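Local coordinates for Tol-Pal system protein TolA (Pseudomonas aeruginosa, PDB 1LR0), which forms part of the Tol-Pal system, which probably helps the outer membrane invaginate during cell division and maintains its integrity, the piece here being the periplasmic C-terminal domain, at residues S53-E59 with Q111-K117; A48-M52 with F116-D120. All coordinates share one frame; numbering follows the deposited sequence.

Interaction 1 of 2, residues S53-E59 with Q111-K117; sequences SVEVLIE and QRRIIFK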
# COMPACT_ATOMS: atom_id res chain seq x y z
N SER A 53 -7.27 13.64 2.83
CA SER A 53 -6.89 12.38 2.25
C SER A 53 -6.24 12.58 0.93
O SER A 53 -6.76 13.35 0.13
CB SER A 53 -8.20 11.52 1.96
OG SER A 53 -8.63 10.97 3.14
N VAL A 54 -5.09 11.98 0.70
CA VAL A 54 -4.50 12.00 -0.62
C VAL A 54 -4.28 10.58 -1.11
O VAL A 54 -3.81 9.73 -0.33
CB VAL A 54 -3.18 12.78 -0.68
CG1 VAL A 54 -2.09 12.14 0.27
CG2 VAL A 54 -2.61 12.83 -2.09
N GLU A 55 -4.69 10.28 -2.34
CA GLU A 55 -4.36 8.99 -2.95
C GLU A 55 -3.08 9.14 -3.80
O GLU A 55 -3.00 9.97 -4.69
CB GLU A 55 -5.45 8.34 -3.85
CG GLU A 55 -5.22 6.87 -4.17
CD GLU A 55 -6.44 6.41 -5.00
OE1 GLU A 55 -6.76 7.32 -5.75
OE2 GLU A 55 -7.04 5.33 -4.89
N VAL A 56 -2.14 8.25 -3.57
CA VAL A 56 -0.89 8.24 -4.26
C VAL A 56 -0.69 6.95 -4.98
O VAL A 56 -0.88 5.90 -4.39
CB VAL A 56 0.28 8.34 -3.19
CG1 VAL A 56 1.59 8.17 -3.87
CG2 VAL A 56 0.19 9.70 -2.47
N LEU A 57 -0.26 7.03 -6.24
CA LEU A 57 0.13 5.83 -7.01
C LEU A 57 1.58 5.64 -6.85
O LEU A 57 2.36 6.50 -7.12
CB LEU A 57 -0.23 6.10 -8.47
CG LEU A 57 0.29 5.01 -9.36
CD1 LEU A 57 -0.57 3.79 -9.25
CD2 LEU A 57 0.28 5.59 -10.78
N ILE A 58 1.83 4.51 -6.23
CA ILE A 58 3.11 3.98 -5.93
C ILE A 58 3.51 2.92 -6.97
O ILE A 58 2.79 1.92 -7.18
CB ILE A 58 3.11 3.37 -4.59
CG1 ILE A 58 2.57 4.29 -3.49
CG2 ILE A 58 4.51 3.00 -4.25
CD1 ILE A 58 2.69 3.67 -2.12
N GLU A 59 4.68 3.12 -7.54
CA GLU A 59 5.27 2.18 -8.54
C GLU A 59 6.50 1.50 -7.96
O GLU A 59 7.40 2.20 -7.48
CB GLU A 59 5.66 2.96 -9.82
CG GLU A 59 4.43 3.56 -10.47
CD GLU A 59 4.66 4.29 -11.79
OE1 GLU A 59 5.52 3.86 -12.63
OE2 GLU A 59 3.95 5.33 -11.95
N GLN A 111 1.88 -1.48 -9.34
CA GLN A 111 1.36 -0.15 -9.38
C GLN A 111 0.28 -0.25 -8.32
O GLN A 111 -0.57 -1.12 -8.41
CB GLN A 111 0.73 0.20 -10.72
CG GLN A 111 1.68 0.72 -11.81
CD GLN A 111 0.92 1.61 -12.80
OE1 GLN A 111 1.49 2.53 -13.34
NE2 GLN A 111 -0.38 1.35 -12.98
N ARG A 112 0.37 0.51 -7.24
CA ARG A 112 -0.64 0.37 -6.17
C ARG A 112 -1.08 1.76 -5.69
O ARG A 112 -0.20 2.60 -5.44
CB ARG A 112 -0.16 -0.40 -4.94
CG ARG A 112 -1.39 -0.93 -4.09
CD ARG A 112 -1.17 -2.06 -3.17
NE ARG A 112 -2.28 -2.36 -2.26
CZ ARG A 112 -3.34 -3.10 -2.56
NH1 ARG A 112 -3.44 -3.69 -3.74
NH2 ARG A 112 -4.28 -3.30 -1.63
N ARG A 113 -2.39 2.02 -5.56
CA ARG A 113 -2.85 3.31 -5.05
C ARG A 113 -3.16 3.19 -3.60
O ARG A 113 -4.03 2.38 -3.22
CB ARG A 113 -4.10 3.73 -5.82
CG ARG A 113 -3.85 4.08 -7.26
CD ARG A 113 -5.17 4.35 -8.07
NE ARG A 113 -4.80 4.89 -9.36
CZ ARG A 113 -4.24 4.19 -10.36
NH1 ARG A 113 -4.02 2.88 -10.26
NH2 ARG A 113 -3.91 4.79 -11.51
N ILE A 114 -2.51 4.00 -2.79
CA ILE A 114 -2.74 3.98 -1.32
C ILE A 114 -3.23 5.37 -0.88
O ILE A 114 -2.76 6.38 -1.38
CB ILE A 114 -1.40 3.71 -0.66
CG1 ILE A 114 -0.84 2.31 -1.05
CG2 ILE A 114 -1.50 3.77 0.82
CD1 ILE A 114 -1.64 1.18 -0.43
N ILE A 115 -4.19 5.41 0.02
CA ILE A 115 -4.69 6.65 0.55
C ILE A 115 -3.96 6.96 1.79
O ILE A 115 -3.87 6.15 2.69
CB ILE A 115 -6.19 6.48 0.83
CG1 ILE A 115 -6.95 6.38 -0.52
CG2 ILE A 115 -6.74 7.69 1.61
CD1 ILE A 115 -8.45 6.04 -0.28
N PHE A 116 -3.44 8.15 1.85
CA PHE A 116 -2.80 8.66 3.05
C PHE A 116 -3.54 9.79 3.71
O PHE A 116 -4.04 10.67 2.99
CB PHE A 116 -1.38 9.17 2.70
CG PHE A 116 -0.49 8.05 2.18
CD1 PHE A 116 -0.03 7.08 3.03
CD2 PHE A 116 -0.12 7.97 0.85
CE1 PHE A 116 0.82 6.07 2.58
CE2 PHE A 116 0.69 6.93 0.43
CZ PHE A 116 1.17 6.01 1.31
N LYS A 117 -3.58 9.83 5.04
CA LYS A 117 -4.22 10.90 5.83
C LYS A 117 -3.19 11.44 6.81
O LYS A 117 -2.42 10.68 7.43
CB LYS A 117 -5.42 10.35 6.64
CG LYS A 117 -6.40 9.59 5.83
CD LYS A 117 -7.55 9.02 6.68
CE LYS A 117 -8.60 8.12 5.90
NZ LYS A 117 -9.69 7.76 6.96
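Val54-Glu59 and Gln111-Phe116 pair as antiparallel strands, their axes 4.5 Å apart at closest approach, and three hydrogen-bonded pairs, Val54 with Phe116, Val56 with Ile114 and Ile58 with Arg112, carry two backbone bonds each. They are the central strand and one outer strand of the three-stranded antiparallel sheet of the TolA/TonB-type C-terminal domain, and show how a small sheet divides its two faces. On one face Ile58, Ile114 and Phe116 touch helix 4-41, and Val54 and Phe116 touch helix 78-91. The Phe116 ring presents its edge to Val56, with CG2 of Val56 3.8 Å from Phe116 CD2, while CG2 of Ile114 from its own strand sits over a ring face, 3.5 Å above the plane. CG1 of Val54 reaches CB of Phe116, and CD1 of Ile58 meets CG1 of Ile114 at 3.9 Å. Arg112 starts on this face, but its end runs off to a salt bridge with Asp31 of helix 4-41.

The other face, with Glu55, Leu57, Glu59, Gln111, Arg113 and Ile115, is mixed and more exposed. Glu55, its CG anti to the backbone N (chi1 -166°), crosses the aliphatic part of Arg113, and OE2 of Glu55 lies 3.5 Å from CB of Arg113. OE1 of Glu55 stays 4.8 Å from NE of Arg113, too far for a salt bridge, and is instead hydrogen-bonded to Ser72 OG of strand 66-73; the carboxylate and guanidinium planes stand 77° apart. CD1 of Leu57 sits over one face of the Arg113 guanidinium, toward its rim, 3.7 Å from Arg113 NH1.

Interaction 2 of 2, residues A48-M52 with F116-D120; sequences ARNGM and FKPED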
# COMPACT_ATOMS: atom_id res chain seq x y z
N ALA A 48 -1.20 20.80 6.81
CA ALA A 48 -1.85 19.55 7.03
C ALA A 48 -2.91 19.63 8.08
O ALA A 48 -2.72 20.31 9.09
CB ALA A 48 -0.86 18.44 7.34
N ARG A 49 -4.03 18.98 7.82
CA ARG A 49 -5.11 18.96 8.82
C ARG A 49 -5.77 17.58 8.89
O ARG A 49 -5.90 16.93 7.87
CB ARG A 49 -6.21 19.96 8.48
CG ARG A 49 -5.78 21.43 8.65
CD ARG A 49 -5.46 21.87 10.01
NE ARG A 49 -5.30 23.34 9.94
CZ ARG A 49 -4.23 23.95 9.64
NH1 ARG A 49 -3.12 23.27 9.43
NH2 ARG A 49 -4.25 25.26 9.54
N ASN A 50 -6.27 17.22 10.06
CA ASN A 50 -7.18 16.08 10.17
C ASN A 50 -8.33 16.19 9.17
O ASN A 50 -8.89 17.28 8.97
CB ASN A 50 -7.71 15.95 11.59
CG ASN A 50 -6.72 15.22 12.49
OD1 ASN A 50 -5.62 15.75 12.81
ND2 ASN A 50 -7.07 14.02 12.86
N GLY A 51 -8.70 15.09 8.55
CA GLY A 51 -9.83 15.13 7.62
C GLY A 51 -9.40 15.09 6.18
O GLY A 51 -10.19 14.96 5.28
N MSE A 52 -8.12 15.38 5.93
CA MSE A 52 -7.61 15.32 4.58
C MSE A 52 -7.24 13.89 4.16
O MSE A 52 -6.84 13.05 5.02
CB MSE A 52 -6.31 16.25 4.45
CG MSE A 52 -6.57 17.74 4.62
SE MSE A 52 -4.79 18.62 4.39
CE MSE A 52 -5.56 20.47 4.36
N PHE A 116 -3.44 8.15 1.85
CA PHE A 116 -2.80 8.66 3.05
C PHE A 116 -3.54 9.79 3.71
O PHE A 116 -4.04 10.67 2.99
CB PHE A 116 -1.38 9.17 2.70
CG PHE A 116 -0.49 8.05 2.18
CD1 PHE A 116 -0.03 7.08 3.03
CD2 PHE A 116 -0.12 7.97 0.85
CE1 PHE A 116 0.82 6.07 2.58
CE2 PHE A 116 0.69 6.93 0.43
CZ PHE A 116 1.17 6.01 1.31
N LYS A 117 -3.58 9.83 5.04
CA LYS A 117 -4.22 10.90 5.83
C LYS A 117 -3.19 11.44 6.81
O LYS A 117 -2.42 10.68 7.43
CB LYS A 117 -5.42 10.35 6.64
CG LYS A 117 -6.40 9.59 5.83
CD LYS A 117 -7.55 9.02 6.68
CE LYS A 117 -8.60 8.12 5.90
NZ LYS A 117 -9.69 7.76 6.96
N PRO A 118 -3.19 12.73 7.05
CA PRO A 118 -2.23 13.30 8.00
C PRO A 118 -2.33 12.66 9.35
O PRO A 118 -1.30 12.48 9.98
CB PRO A 118 -2.68 14.77 8.11
CG PRO A 118 -3.24 15.09 6.78
CD PRO A 118 -4.05 13.78 6.46
N GLU A 119 -3.55 12.37 9.82
CA GLU A 119 -3.67 11.86 11.17
C GLU A 119 -3.09 10.42 11.27
O GLU A 119 -2.51 10.04 12.28
CB GLU A 119 -5.12 11.91 11.66
CG GLU A 119 -6.07 11.25 10.74
CD GLU A 119 -6.73 12.20 9.70
OE1 GLU A 119 -6.05 13.05 9.07
OE2 GLU A 119 -7.94 12.12 9.51
N ASP A 120 -3.22 9.62 10.21
CA ASP A 120 -2.67 8.30 10.23
C ASP A 120 -1.16 8.31 10.05
O ASP A 120 -0.40 7.52 10.63
CB ASP A 120 -3.35 7.49 9.18
CG ASP A 120 -4.74 6.99 9.64
OD1 ASP A 120 -4.98 6.88 10.90
OD2 ASP A 120 -5.62 6.71 8.81
O HOH W 1 -8.68 12.23 6.78
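Pro118, Glu119 and selenomethionine Met52 supply most of the surface buried where the loop before strand 54-60 meets helix 118-123, a small case of apolar and polar contacts sharing one junction. The Pro118 ring points into the loop. Its CG lies 3.4 Å from the carbonyl O of Arg49 and also faces CB of Ala48, while CD of Pro118 comes to 3.2 Å from O of Met52 and 3.9 Å from CB of Met52. Trp42 and Phe80 touch this proline as well, so the buried ring is enclosed by apolar side chains and by the carbonyls of the loop. Met52 turns the end of its extended side chain away from the helix, toward Phe80 and Asp77, leaving CB and the carbonyl to make the contact.

Glu119 supplies the polar half. Its CG sits between the backbone N and the carbonyl carbon (chi1 53°), and a bend at chi2 folds the carboxylate back toward the loop. There the backbone N of Gly51 donates to OE2 of Glu119 at 3.2 Å, arriving on the syn side and 26° out of the carboxylate plane; a second, weak bond runs from the same N to OE1 of Glu119. One N-H thus spans both oxygens. A water donates to both OE2 of Glu119 and the carbonyl O of Met52, bridging the helix start to the loop. The Asn50 amide stacks across the carboxylate, the planes 23° apart, and its ND2 lies close to CB of Glu119.

Lys117 stands at the N-cap position, with Pro118 following it in the first turn. Against this start of helix 118-123 packs a type II beta turn from Arg49 to Met52, with Gly51 in the usual third position for glycine and Met52 N bonded weakly to Arg49 O.

How the interactions relate
From the N terminus, the long helix 4-41 leads into the loop containing 48-52, and strand 54-60 follows at once. The chain then passes through strand 66-73 and helices 78-91 and 102-108 before strand 111-116 returns antiparallel to strand 54-60, where interaction 1 closes a loop with 51 residues between its segments. Helix 118-123 follows, and interaction 2 closes a wider loop, of 63 intervening residues, around the first. The two contacts therefore nest without crossing and share Phe116 and Lys117. Interaction 1 ties an outer strand to the middle of the sheet; interaction 2 continues the same pairing of chain segments beyond the strands, joining the C-terminal helix to the loop.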